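Local coordinates for protein beta-galactosidase BgaB (Bifidobacterium adolescentis, PDB 5VYM) that hydrolyses terminal, non-reducing beta-D-galactose from beta-galactosides, with high activity on Gal(beta1-4)Gal-containing oligosaccharides, as a family 42 glycosidase represented here by its trimerisation domain, at residues I9-T19 and N30-Y39. Residues are numbered along the deposited sequence; the frame is centred on the assembly and turned at random.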
loop_
_atom_site.group_PDB
_atom_site.type_symbol
_atom_site.label_atom_id
_atom_site.label_comp_id
_atom_site.label_asym_id
_atom_site.label_seq_id
_atom_site.Cartn_x
_atom_site.Cartn_y
_atom_site.Cartn_z
ATOM N N ILE B 9 -19.254 -10.218 -1.534
ATOM C CA ILE B 9 -18.300 -11.314 -1.411
ATOM C C ILE B 9 -17.798 -11.645 -2.809
ATOM O O ILE B 9 -18.578 -12.051 -3.677
ATOM C CB ILE B 9 -18.939 -12.538 -0.742
ATOM C CG1 ILE B 9 -19.467 -12.161 0.643
ATOM C CG2 ILE B 9 -17.936 -13.678 -0.648
ATOM C CD1 ILE B 9 -20.203 -13.276 1.340
ATOM N N LEU B 10 -16.501 -11.458 -3.034
ATOM C CA LEU B 10 -15.942 -11.589 -4.370
ATOM C C LEU B 10 -15.664 -13.046 -4.704
ATOM O O LEU B 10 -15.151 -13.805 -3.876
ATOM C CB LEU B 10 -14.658 -10.771 -4.497
ATOM C CG LEU B 10 -14.784 -9.284 -4.166
ATOM C CD1 LEU B 10 -13.522 -8.552 -4.586
ATOM C CD2 LEU B 10 -16.015 -8.676 -4.826
ATOM N N PHE B 11 -16.005 -13.433 -5.931
ATOM C CA PHE B 11 -15.799 -14.787 -6.426
ATOM C C PHE B 11 -14.777 -14.769 -7.554
ATOM O O PHE B 11 -14.939 -14.033 -8.534
ATOM C CB PHE B 11 -17.112 -15.404 -6.911
ATOM C CG PHE B 11 -16.934 -16.700 -7.645
ATOM C CD1 PHE B 11 -16.488 -17.831 -6.980
ATOM C CD2 PHE B 11 -17.212 -16.789 -8.998
ATOM C CE1 PHE B 11 -16.318 -19.027 -7.652
ATOM C CE2 PHE B 11 -17.047 -17.984 -9.677
ATOM C CZ PHE B 11 -16.599 -19.104 -9.002
ATOM N N SER B 12 -13.732 -15.581 -7.413
ATOM C CA SER B 12 -12.669 -15.706 -8.404
ATOM C C SER B 12 -12.722 -17.111 -8.990
ATOM O O SER B 12 -12.421 -18.088 -8.298
ATOM C CB SER B 12 -11.305 -15.427 -7.779
ATOM O OG SER B 12 -10.259 -15.823 -8.649
ATOM N N ALA B 13 -13.106 -17.207 -10.265
ATOM C CA ALA B 13 -13.163 -18.509 -10.923
ATOM C C ALA B 13 -11.788 -19.163 -10.974
ATOM O O ALA B 13 -11.662 -20.378 -10.778
ATOM C CB ALA B 13 -13.742 -18.364 -12.331
ATOM N N GLU B 14 -10.743 -18.371 -11.234
ATOM C CA GLU B 14 -9.392 -18.919 -11.257
ATOM C C GLU B 14 -9.009 -19.499 -9.901
ATOM O O GLU B 14 -8.344 -20.538 -9.829
ATOM C CB GLU B 14 -8.393 -17.840 -11.684
ATOM C CG GLU B 14 -8.575 -17.337 -13.111
ATOM C CD GLU B 14 -9.571 -16.196 -13.216
ATOM O OE1 GLU B 14 -9.462 -15.397 -14.170
ATOM O OE2 GLU B 14 -10.459 -16.093 -12.343
ATOM N N SER B 15 -9.425 -18.844 -8.814
ATOM C CA SER B 15 -9.145 -19.376 -7.483
ATOM C C SER B 15 -9.877 -20.693 -7.252
ATOM O O SER B 15 -9.348 -21.597 -6.593
ATOM C CB SER B 15 -9.527 -18.352 -6.413
ATOM O OG SER B 15 -8.787 -17.154 -6.570
ATOM N N GLU B 16 -11.092 -20.820 -7.790
ATOM C CA GLU B 16 -11.820 -22.081 -7.681
ATOM C C GLU B 16 -11.138 -23.180 -8.488
ATOM O O GLU B 16 -11.143 -24.349 -8.083
ATOM C CB GLU B 16 -13.268 -21.892 -8.133
ATOM C CG GLU B 16 -14.106 -23.167 -8.131
ATOM C CD GLU B 16 -14.327 -23.739 -6.738
ATOM O OE1 GLU B 16 -14.047 -23.040 -5.740
ATOM O OE2 GLU B 16 -14.787 -24.898 -6.641
ATOM N N TRP B 17 -10.545 -22.824 -9.629
ATOM C CA TRP B 17 -9.787 -23.802 -10.407
ATOM C C TRP B 17 -8.591 -24.314 -9.615
ATOM O O TRP B 17 -8.331 -25.522 -9.569
ATOM C CB TRP B 17 -9.334 -23.183 -11.729
ATOM C CG TRP B 17 -10.453 -22.656 -12.574
ATOM C CD1 TRP B 17 -11.778 -22.967 -12.472
ATOM C CD2 TRP B 17 -10.343 -21.718 -13.651
ATOM N NE1 TRP B 17 -12.499 -22.281 -13.420
ATOM C CE2 TRP B 17 -11.641 -21.507 -14.155
ATOM C CE3 TRP B 17 -9.273 -21.037 -14.237
ATOM C CZ2 TRP B 17 -11.896 -20.644 -15.218
ATOM C CZ3 TRP B 17 -9.528 -20.180 -15.291
ATOM C CH2 TRP B 17 -10.830 -19.991 -15.771
ATOM N N ALA B 18 -7.849 -23.403 -8.978
ATOM C CA ALA B 18 -6.738 -23.820 -8.130
ATOM C C ALA B 18 -7.221 -24.657 -6.953
ATOM O O ALA B 18 -6.493 -25.535 -6.475
ATOM C CB ALA B 18 -5.963 -22.598 -7.635
ATOM N N THR B 19 -8.440 -24.401 -6.477
ATOM C CA THR B 19 -9.014 -25.216 -5.411
ATOM C C THR B 19 -9.252 -26.646 -5.882
ATOM O O THR B 19 -8.920 -27.610 -5.181
ATOM C CB THR B 19 -10.320 -24.583 -4.922
ATOM O OG1 THR B 19 -10.023 -23.495 -4.037
ATOM C CG2 THR B 19 -11.188 -25.606 -4.207
ATOM N N ASN B 30 -10.997 -24.378 0.062
ATOM C CA ASN B 30 -12.041 -24.453 -0.956
ATOM C C ASN B 30 -12.620 -23.056 -1.125
ATOM O O ASN B 30 -13.250 -22.529 -0.202
ATOM C CB ASN B 30 -13.124 -25.460 -0.563
ATOM C CG ASN B 30 -14.071 -25.780 -1.705
ATOM O OD1 ASN B 30 -14.565 -24.887 -2.393
ATOM N ND2 ASN B 30 -14.327 -27.068 -1.914
ATOM N N HIS B 31 -12.413 -22.461 -2.302
ATOM C CA HIS B 31 -12.819 -21.074 -2.505
ATOM C C HIS B 31 -14.335 -20.922 -2.441
ATOM O O HIS B 31 -14.855 -20.107 -1.669
ATOM C CB HIS B 31 -12.285 -20.552 -3.839
ATOM C CG HIS B 31 -12.786 -19.187 -4.192
ATOM N ND1 HIS B 31 -12.882 -18.170 -3.267
ATOM C CD2 HIS B 31 -13.227 -18.673 -5.364
ATOM C CE1 HIS B 31 -13.359 -17.087 -3.855
ATOM N NE2 HIS B 31 -13.576 -17.366 -5.128
ATOM N N TRP B 32 -15.063 -21.701 -3.246
ATOM C CA TRP B 32 -16.512 -21.534 -3.300
ATOM C C TRP B 32 -17.177 -21.918 -1.985
ATOM O O TRP B 32 -18.174 -21.299 -1.596
ATOM C CB TRP B 32 -17.108 -22.350 -4.447
ATOM C CG TRP B 32 -18.597 -22.221 -4.513
ATOM C CD1 TRP B 32 -19.517 -23.189 -4.235
ATOM C CD2 TRP B 32 -19.339 -21.044 -4.852
ATOM N NE1 TRP B 32 -20.788 -22.689 -4.394
ATOM C CE2 TRP B 32 -20.706 -21.375 -4.772
ATOM C CE3 TRP B 32 -18.979 -19.745 -5.222
ATOM C CZ2 TRP B 32 -21.713 -20.454 -5.047
ATOM C CZ3 TRP B 32 -19.981 -18.832 -5.496
ATOM C CH2 TRP B 32 -21.332 -19.192 -5.406
ATOM N N HIS B 33 -16.653 -22.932 -1.293
ATOM C CA HIS B 33 -17.194 -23.268 0.018
ATOM C C HIS B 33 -16.945 -22.150 1.019
ATOM O O HIS B 33 -17.778 -21.907 1.899
ATOM C CB HIS B 33 -16.595 -24.582 0.521
ATOM C CG HIS B 33 -17.133 -25.794 -0.174
ATOM N ND1 HIS B 33 -16.890 -27.075 0.270
ATOM C CD2 HIS B 33 -17.903 -25.918 -1.281
ATOM C CE1 HIS B 33 -17.488 -27.938 -0.533
ATOM N NE2 HIS B 33 -18.109 -27.262 -1.482
ATOM N N ASP B 34 -15.812 -21.454 0.898
ATOM C CA ASP B 34 -15.561 -20.303 1.757
ATOM C C ASP B 34 -16.510 -19.160 1.420
ATOM O O ASP B 34 -16.960 -18.433 2.315
ATOM C CB ASP B 34 -14.103 -19.861 1.625
ATOM C CG ASP B 34 -13.556 -19.249 2.903
ATOM O OD1 ASP B 34 -14.307 -19.162 3.898
ATOM O OD2 ASP B 34 -12.370 -18.856 2.913
ATOM N N VAL B 35 -16.838 -18.998 0.135
ATOM C CA VAL B 35 -17.795 -17.972 -0.271
ATOM C C VAL B 35 -19.174 -18.264 0.310
ATOM O O VAL B 35 -19.853 -17.363 0.817
ATOM C CB VAL B 35 -17.840 -17.864 -1.806
ATOM C CG1 VAL B 35 -18.982 -16.960 -2.245
ATOM C CG2 VAL B 35 -16.514 -17.350 -2.342
ATOM N N ARG B 36 -19.610 -19.526 0.246
ATOM C CA ARG B 36 -20.927 -19.879 0.772
ATOM C C ARG B 36 -20.997 -19.669 2.280
ATOM O O ARG B 36 -22.008 -19.180 2.798
ATOM C CB ARG B 36 -21.269 -21.329 0.425
ATOM C CG ARG B 36 -21.362 -21.618 -1.062
ATOM C CD ARG B 36 -21.930 -23.007 -1.316
ATOM N NE ARG B 36 -21.270 -24.031 -0.509
ATOM C CZ ARG B 36 -21.400 -25.338 -0.713
ATOM N NH1 ARG B 36 -22.159 -25.785 -1.704
ATOM N NH2 ARG B 36 -20.766 -26.200 0.070
ATOM N N ASP B 37 -19.933 -20.036 3.000
ATOM C CA ASP B 37 -19.924 -19.853 4.448
ATOM C C ASP B 37 -20.024 -18.379 4.819
ATOM O O ASP B 37 -20.767 -18.012 5.737
ATOM C CB ASP B 37 -18.664 -20.477 5.048
ATOM C CG ASP B 37 -18.710 -21.994 5.053
ATOM O OD1 ASP B 37 -19.739 -22.561 4.629
ATOM O OD2 ASP B 37 -17.716 -22.618 5.482
ATOM N N TRP B 38 -19.288 -17.516 4.115
ATOM C CA TRP B 38 -19.398 -16.084 4.368
ATOM C C TRP B 38 -20.768 -15.550 3.971
ATOM O O TRP B 38 -21.280 -14.626 4.615
ATOM C CB TRP B 38 -18.296 -15.328 3.627
ATOM C CG TRP B 38 -16.977 -15.330 4.342
ATOM C CD1 TRP B 38 -15.976 -16.250 4.217
ATOM C CD2 TRP B 38 -16.515 -14.362 5.292
ATOM N NE1 TRP B 38 -14.920 -15.914 5.030
ATOM C CE2 TRP B 38 -15.227 -14.759 5.701
ATOM C CE3 TRP B 38 -17.068 -13.198 5.837
ATOM C CZ2 TRP B 38 -14.481 -14.034 6.629
ATOM C CZ3 TRP B 38 -16.325 -12.480 6.759
ATOM C CH2 TRP B 38 -15.047 -12.899 7.145
ATOM N N TYR B 39 -21.376 -16.111 2.923
ATOM C CA TYR B 39 -22.707 -15.667 2.521
ATOM C C TYR B 39 -23.732 -15.972 3.606
ATOM O O TYR B 39 -24.533 -15.109 3.984
ATOM C CB TYR B 39 -23.112 -16.320 1.199
ATOM C CG TYR B 39 -24.513 -15.957 0.760
ATOM C CD1 TYR B 39 -25.605 -16.730 1.142
ATOM C CD2 TYR B 39 -24.749 -14.836 -0.026
ATOM C CE1 TYR B 39 -26.887 -16.399 0.754
ATOM C CE2 TYR B 39 -26.031 -14.498 -0.420
ATOM C CZ TYR B 39 -27.095 -15.284 -0.028
ATOM O OH TYR B 39 -28.373 -14.954 -0.418
HETATM O O HOH W 1 -16.097 -26.029 -4.583
#
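His-31 points its imidazole at the turn between strand and helix: NE2 accepts from Ser-12 N at 2.9 Å, nearly straight (N-H...acceptor 173°), with the donor slightly tilted from the ring plane. CB of Ser-15 lies over one imidazole face, 4.2 Å from its centroid. ND1 donates to Pro-67 O, so both ring nitrogens are engaged and the ring's rotation is fixed. Replacing the imidazole with an alanine would probably leave Ser-12 N and Pro-67 O without these partners and open a gap beneath Ser-15 CB. Phe-11 meets His-31 rim to rim, planes almost parallel, while the edge of Trp-32 is turned toward the face of Phe-11 in an offset edge-to-face pair, planes at 82°. At the start of helix 31-44, two backbone N-H groups are gripped by helix 13-20: Glu-16, bent at chi2, brings OE1 to 3.0 Å from Trp-32 N, and Thr-19 OG1 accepts from His-31 N at 3.1 Å. A water links Glu-16 OE2 to the N-cap Asn-30 OD1. Farther along, Ile-9 CD1 reaches Trp-38 CB at 3.6 Å and CG2 meets Val-35 CG1. Strand 9-11 and helix 31-39 run nearly antiparallel (161°), as in a beta-alpha-beta crossover, here joining parallel neighbours 7-11 and 50-53 of the trimerisation domain.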